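Local coordinates for protein pyruvate kinase (PDB 3QTG) that catalyses the last step of glycolysis, the metal-dependent transfer of a phosphate group from phosphoenolpyruvate to ADP to give pyruvate and ATP, at residues 357-362 / 387-392; 398-403 / 419-424. All coordinates share one frame; numbering follows the deposited sequence.

Contact 1: 357-362 / 387-392; sequences NSRDRF and ARRIAK
Asp360 receives Arg389 and Lys392 in a salt-bridge network that ties the first turn of helix 358-373 to the C-terminal part of helix 385-391, two helices of the alpha/beta domain of pyruvate kinase. One carboxylate oxygen takes both cations: Arg389 NH2 lies 2.7 Å from Asp360 OD1 and Lys392 NZ 2.9 Å from the same Asp360 OD1. The two nitrogens come from opposite faces of the carboxylate, each well above its plane, whereas OD1 sits almost in the guanidinium plane of Arg389, at its edge. Two bonds from opposite sides should limit rotation of the carboxylate, and OD2 is held separately by the backbone N of Gln356.

The tight side centres on Asp360, the one buried residue of the contact, and on the course of Arg389. Its CG stands anti to the backbone N (chi1 -173°) and reaches straight across to helix 358-373; the methylene CD then meets Arg359 O at 3.2 Å, and a bend at chi3 turns the guanidinium so that one face lies against Arg359 CB. Lys392, extended beyond CG, meets only the Asp360 carboxylate in the first turn of helix 358-373.

On the looser side Arg359 and Asn357 touch Arg389 without a hydrogen bond. Arg359 NH1 comes within 3.0 Å of Arg389 NH1, a close approach of like charges; the Asp360 carboxylate, bonded to the other amino group of Arg389, probably eases it in part. Arg359 also packs on Leu461 of a second subunit. Asn357 is the N-cap of helix 358-373, and its OD1 accepts from Asp360 N at 3.0 Å; the same Asn357 OD1 lies 3.8 Å from Arg389 NH2, obliquely placed.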
loop_
_atom_site.group_PDB
_atom_site.type_symbol
_atom_site.label_atom_id
_atom_site.label_comp_id
_atom_site.label_asym_id
_atom_site.label_seq_id
_atom_site.Cartn_x
_atom_site.Cartn_y
_atom_site.Cartn_z
ATOM N N ASN A 357 17.660 -4.635 -12.362
ATOM C CA ASN A 357 17.407 -5.324 -13.623
ATOM C C ASN A 357 16.302 -6.374 -13.541
ATOM O O ASN A 357 15.623 -6.516 -12.512
ATOM C CB ASN A 357 18.708 -5.908 -14.215
ATOM C CG ASN A 357 19.432 -6.827 -13.246
ATOM O OD1 ASN A 357 18.827 -7.711 -12.620
ATOM N ND2 ASN A 357 20.741 -6.622 -13.116
ATOM N N SER A 358 16.135 -7.093 -14.644
ATOM C CA SER A 358 15.143 -8.141 -14.781
ATOM C C SER A 358 15.446 -9.314 -13.872
ATOM O O SER A 358 14.541 -9.945 -13.348
ATOM C CB SER A 358 15.116 -8.637 -16.227
ATOM O OG SER A 358 14.009 -8.081 -16.881
ATOM N N ARG A 359 16.723 -9.624 -13.726
ATOM C CA ARG A 359 17.132 -10.732 -12.881
ATOM C C ARG A 359 16.779 -10.489 -11.420
ATOM O O ARG A 359 16.402 -11.428 -10.714
ATOM C CB ARG A 359 18.613 -11.041 -13.071
ATOM C CG ARG A 359 18.911 -11.707 -14.407
ATOM C CD ARG A 359 20.416 -11.863 -14.637
ATOM N NE ARG A 359 21.017 -10.566 -14.934
ATOM C CZ ARG A 359 22.262 -10.211 -14.617
ATOM N NH1 ARG A 359 23.077 -11.064 -14.007
ATOM N NH2 ARG A 359 22.704 -8.995 -14.933
ATOM N N ASP A 360 16.882 -9.229 -10.992
ATOM C CA ASP A 360 16.457 -8.804 -9.656
ATOM C C ASP A 360 14.966 -9.046 -9.461
ATOM O O ASP A 360 14.581 -9.606 -8.448
ATOM C CB ASP A 360 16.766 -7.320 -9.408
ATOM C CG ASP A 360 18.251 -7.049 -9.072
ATOM O OD1 ASP A 360 19.044 -7.998 -8.795
ATOM O OD2 ASP A 360 18.616 -5.850 -9.094
ATOM N N ARG A 361 14.140 -8.618 -10.427
ATOM C CA ARG A 361 12.685 -8.826 -10.375
ATOM C C ARG A 361 12.374 -10.318 -10.317
ATOM O O ARG A 361 11.560 -10.726 -9.517
ATOM C CB ARG A 361 11.958 -8.155 -11.550
ATOM C CG ARG A 361 12.361 -6.706 -11.729
ATOM C CD ARG A 361 11.496 -5.926 -12.736
ATOM N NE ARG A 361 11.875 -4.516 -12.703
ATOM C CZ ARG A 361 11.270 -3.598 -11.949
ATOM N NH1 ARG A 361 10.230 -3.931 -11.175
ATOM N NH2 ARG A 361 11.707 -2.338 -11.974
ATOM N N PHE A 362 13.063 -11.126 -11.121
ATOM C CA PHE A 362 12.906 -12.590 -11.066
ATOM C C PHE A 362 13.177 -13.138 -9.658
ATOM O O PHE A 362 12.346 -13.879 -9.101
ATOM C CB PHE A 362 13.826 -13.276 -12.089
ATOM C CG PHE A 362 13.820 -14.796 -12.026
ATOM C CD1 PHE A 362 12.801 -15.525 -12.619
ATOM C CD2 PHE A 362 14.854 -15.483 -11.401
ATOM C CE1 PHE A 362 12.805 -16.914 -12.592
ATOM C CE2 PHE A 362 14.878 -16.862 -11.357
ATOM C CZ PHE A 362 13.840 -17.592 -11.958
ATOM N N ALA A 387 22.500 -17.377 -6.405
ATOM C CA ALA A 387 22.364 -17.679 -4.974
ATOM C C ALA A 387 22.449 -16.404 -4.156
ATOM O O ALA A 387 21.597 -16.147 -3.305
ATOM C CB ALA A 387 23.432 -18.672 -4.525
ATOM N N ARG A 388 23.478 -15.602 -4.428
ATOM C CA ARG A 388 23.599 -14.251 -3.861
ATOM C C ARG A 388 22.432 -13.306 -4.189
ATOM O O ARG A 388 21.996 -12.535 -3.330
ATOM C CB ARG A 388 24.918 -13.606 -4.295
ATOM C CG ARG A 388 26.141 -14.164 -3.551
ATOM C CD ARG A 388 27.438 -13.567 -4.126
ATOM N NE ARG A 388 28.609 -14.374 -3.771
ATOM C CZ ARG A 388 29.402 -14.093 -2.741
ATOM N NH1 ARG A 388 29.155 -13.022 -1.981
ATOM N NH2 ARG A 388 30.450 -14.866 -2.473
ATOM N N ARG A 389 21.941 -13.336 -5.424
ATOM C CA ARG A 389 20.825 -12.470 -5.763
ATOM C C ARG A 389 19.560 -12.856 -4.962
ATOM O O ARG A 389 18.792 -11.999 -4.568
ATOM C CB ARG A 389 20.561 -12.462 -7.266
ATOM C CG ARG A 389 19.498 -11.443 -7.691
ATOM C CD ARG A 389 19.177 -11.514 -9.182
ATOM N NE ARG A 389 20.376 -11.678 -9.995
ATOM C CZ ARG A 389 21.188 -10.697 -10.365
ATOM N NH1 ARG A 389 22.271 -10.982 -11.091
ATOM N NH2 ARG A 389 20.932 -9.437 -10.012
ATOM N N ILE A 390 19.367 -14.140 -4.712
ATOM C CA ILE A 390 18.248 -14.594 -3.890
ATOM C C ILE A 390 18.428 -14.137 -2.450
ATOM O O ILE A 390 17.490 -13.591 -1.858
ATOM C CB ILE A 390 18.031 -16.141 -3.968
ATOM C CG1 ILE A 390 17.284 -16.500 -5.265
ATOM C CG2 ILE A 390 17.234 -16.648 -2.751
ATOM C CD1 ILE A 390 17.567 -17.884 -5.760
ATOM N N ALA A 391 19.629 -14.359 -1.907
ATOM C CA ALA A 391 19.936 -14.014 -0.513
ATOM C C ALA A 391 19.686 -12.562 -0.164
ATOM O O ALA A 391 19.255 -12.254 0.954
ATOM C CB ALA A 391 21.375 -14.408 -0.144
ATOM N N LYS A 392 19.954 -11.661 -1.104
ATOM C CA LYS A 392 19.862 -10.228 -0.777
ATOM C C LYS A 392 18.434 -9.800 -0.526
ATOM O O LYS A 392 18.211 -8.749 0.066
ATOM C CB LYS A 392 20.510 -9.343 -1.842
ATOM C CG LYS A 392 19.742 -9.224 -3.129
ATOM C CD LYS A 392 20.576 -8.520 -4.180
ATOM C CE LYS A 392 19.671 -8.049 -5.297
ATOM N NZ LYS A 392 20.464 -7.456 -6.380
#

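Contact 2: 398-403 / 419-424; sequences VVYVGT and EPLYIP
Glu419 and Tyr400 lie side by side on neighbouring parallel strands, 399-403 and 419-422, which a right-handed beta-alpha-beta crossover through helix 406-412 connects. Strand 419-422 forms one edge of the alpha/beta domain's sheet within the chain, and the axes of the short strand segments are turned 27° against each other, the twist of a parallel pair.

The side chain of Glu419 can be followed outward. CB rests 3.8 Å from Val398 CG1, near the start of the pairing. A chi1 of -156° swings CG away from the backbone N and the chain runs on extended, bringing CD alongside the Tyr400 ring, 3.9 Å from CE1. At the tip OE2 approaches Tyr400 CE1 to 3.3 Å, obliquely to the ring, with the carboxylate and ring planes 71° apart; OE2 also has a long, weak ion pair with Arg14. Val398 CG1 covers one face of the same ring, toward its rim.

Further along this face, Leu421 CD1 meets Tyr400 CB, and Ile423 CD1 reaches back to Gly402 CA at 3.9 Å, with no side chain on Gly402 to intervene. Leu421 continues onto Leu435 of helix 428-439. On the opposite face Val401, Thr403 and Pro420 pack against helix 406-412, while Thr403 OG1 is bound to the carbonyl O of Ser381.

Five backbone hydrogen bonds alternate in direction, from Glu419 N to Val399 O (2.7 Å) through to Ile423 N to Thr403 O (2.8 Å). Pro420 fits without loss, since its N faces away from strand 399-403; its CA makes a CH···O contact with Val401 O. These main-chain bonds probably carry most of the cohesion; the Glu419 charge, set against ring carbons and only weakly paired with Arg14, probably adds little.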
loop_
_atom_site.group_PDB
_atom_site.type_symbol
_atom_site.label_atom_id
_atom_site.label_comp_id
_atom_site.label_asym_id
_atom_site.label_seq_id
_atom_site.Cartn_x
_atom_site.Cartn_y
_atom_site.Cartn_z
ATOM N N VAL A 398 16.262 -21.367 5.271
ATOM C CA VAL A 398 17.498 -21.816 4.623
ATOM C C VAL A 398 17.353 -21.970 3.108
ATOM O O VAL A 398 16.332 -22.431 2.622
ATOM C CB VAL A 398 18.011 -23.137 5.243
ATOM C CG1 VAL A 398 19.184 -23.703 4.443
ATOM C CG2 VAL A 398 18.418 -22.895 6.691
ATOM N N VAL A 399 18.398 -21.559 2.385
ATOM C CA VAL A 399 18.480 -21.671 0.938
ATOM C C VAL A 399 19.582 -22.671 0.629
ATOM O O VAL A 399 20.780 -22.410 0.859
ATOM C CB VAL A 399 18.758 -20.283 0.261
ATOM C CG1 VAL A 399 18.785 -20.395 -1.273
ATOM C CG2 VAL A 399 17.743 -19.245 0.717
ATOM N N TYR A 400 19.184 -23.837 0.129
ATOM C CA TYR A 400 20.148 -24.864 -0.272
ATOM C C TYR A 400 20.721 -24.523 -1.626
ATOM O O TYR A 400 19.971 -24.287 -2.587
ATOM C CB TYR A 400 19.474 -26.225 -0.307
ATOM C CG TYR A 400 18.905 -26.559 1.039
ATOM C CD1 TYR A 400 19.732 -27.053 2.056
ATOM C CD2 TYR A 400 17.562 -26.326 1.320
ATOM C CE1 TYR A 400 19.222 -27.344 3.303
ATOM C CE2 TYR A 400 17.041 -26.614 2.572
ATOM C CZ TYR A 400 17.885 -27.128 3.553
ATOM O OH TYR A 400 17.378 -27.416 4.792
ATOM N N VAL A 401 22.043 -24.463 -1.706
ATOM C CA VAL A 401 22.686 -24.113 -2.955
ATOM C C VAL A 401 23.602 -25.238 -3.379
ATOM O O VAL A 401 24.540 -25.568 -2.673
ATOM C CB VAL A 401 23.508 -22.801 -2.842
ATOM C CG1 VAL A 401 24.105 -22.410 -4.189
ATOM C CG2 VAL A 401 22.662 -21.663 -2.256
ATOM N N GLY A 402 23.333 -25.821 -4.541
ATOM C CA GLY A 402 24.232 -26.791 -5.114
ATOM C C GLY A 402 25.178 -26.048 -6.019
ATOM O O GLY A 402 24.750 -25.149 -6.754
ATOM N N THR A 403 26.463 -26.403 -5.952
ATOM C CA THR A 403 27.471 -25.864 -6.859
ATOM C C THR A 403 28.543 -26.920 -7.208
ATOM O O THR A 403 28.888 -27.754 -6.370
ATOM C CB THR A 403 28.104 -24.521 -6.303
ATOM O OG1 THR A 403 29.003 -23.963 -7.262
ATOM C CG2 THR A 403 28.845 -24.717 -4.995
ATOM N N GLU A 419 22.952 -22.388 2.427
ATOM C CA GLU A 419 23.619 -23.638 2.777
ATOM C C GLU A 419 24.247 -24.269 1.534
ATOM O O GLU A 419 23.579 -24.976 0.778
ATOM C CB GLU A 419 22.704 -24.624 3.502
ATOM C CG GLU A 419 23.543 -25.595 4.327
ATOM C CD GLU A 419 22.789 -26.826 4.750
ATOM O OE1 GLU A 419 23.247 -27.939 4.411
ATOM O OE2 GLU A 419 21.737 -26.686 5.407
ATOM N N PRO A 420 25.540 -23.992 1.325
ATOM C CA PRO A 420 26.214 -24.460 0.132
ATOM C C PRO A 420 26.639 -25.922 0.207
ATOM O O PRO A 420 27.257 -26.358 1.185
ATOM C CB PRO A 420 27.408 -23.507 0.002
ATOM C CG PRO A 420 27.694 -23.055 1.412
ATOM C CD PRO A 420 26.413 -23.166 2.193
ATOM N N LEU A 421 26.303 -26.653 -0.849
ATOM C CA LEU A 421 26.544 -28.083 -0.972
ATOM C C LEU A 421 27.372 -28.319 -2.221
ATOM O O LEU A 421 27.018 -27.861 -3.308
ATOM C CB LEU A 421 25.210 -28.832 -1.106
ATOM C CG LEU A 421 24.185 -28.630 0.020
ATOM C CD1 LEU A 421 22.772 -28.893 -0.449
ATOM C CD2 LEU A 421 24.528 -29.488 1.247
ATOM N N TYR A 422 28.487 -29.022 -2.062
ATOM C CA TYR A 422 29.300 -29.403 -3.202
ATOM C C TYR A 422 28.596 -30.525 -3.956
ATOM O O TYR A 422 28.402 -31.615 -3.413
ATOM C CB TYR A 422 30.698 -29.833 -2.770
ATOM C CG TYR A 422 31.531 -30.343 -3.925
ATOM C CD1 TYR A 422 32.004 -29.471 -4.904
ATOM C CD2 TYR A 422 31.823 -31.698 -4.049
ATOM C CE1 TYR A 422 32.764 -29.934 -5.975
ATOM C CE2 TYR A 422 32.581 -32.174 -5.110
ATOM C CZ TYR A 422 33.047 -31.288 -6.073
ATOM O OH TYR A 422 33.795 -31.760 -7.133
ATOM N N ILE A 423 28.194 -30.231 -5.196
ATOM C CA ILE A 423 27.507 -31.189 -6.070
ATOM C C ILE A 423 28.086 -31.110 -7.494
ATOM O O ILE A 423 27.756 -30.189 -8.240
ATOM C CB ILE A 423 25.970 -30.939 -6.115
ATOM C CG1 ILE A 423 25.359 -31.061 -4.717
ATOM C CG2 ILE A 423 25.272 -31.921 -7.076
ATOM C CD1 ILE A 423 23.921 -30.610 -4.643
ATOM N N PRO A 424 28.960 -32.076 -7.869
ATOM C CA PRO A 424 29.441 -32.210 -9.248
ATOM C C PRO A 424 28.278 -32.483 -10.213
ATOM O O PRO A 424 27.406 -33.305 -9.907
ATOM C CB PRO A 424 30.366 -33.428 -9.182
ATOM C CG PRO A 424 30.732 -33.564 -7.740
ATOM C CD PRO A 424 29.548 -33.097 -6.981
#

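Overall arrangement
Both contacts belong to the alpha/beta domain, away from the residues thought to bind substrate, nucleotide and metal, and follow one another along the chain with centres about 17 Å apart. Contact 1 joins two helices at the surface and depends on charged side chains; contact 2 joins two strands, is partly buried, and depends on main-chain hydrogen bonding with apolar side chains around it. They share no segment, yet helix 385-391 is followed, after a short connection, by strand 399-403, and the two meet where Ala387 CB packs 3.8 Å from Val401 CG1. Only contact 1 lies within reach of a second subunit; no other chain of the tetramer touches the segments of contact 2.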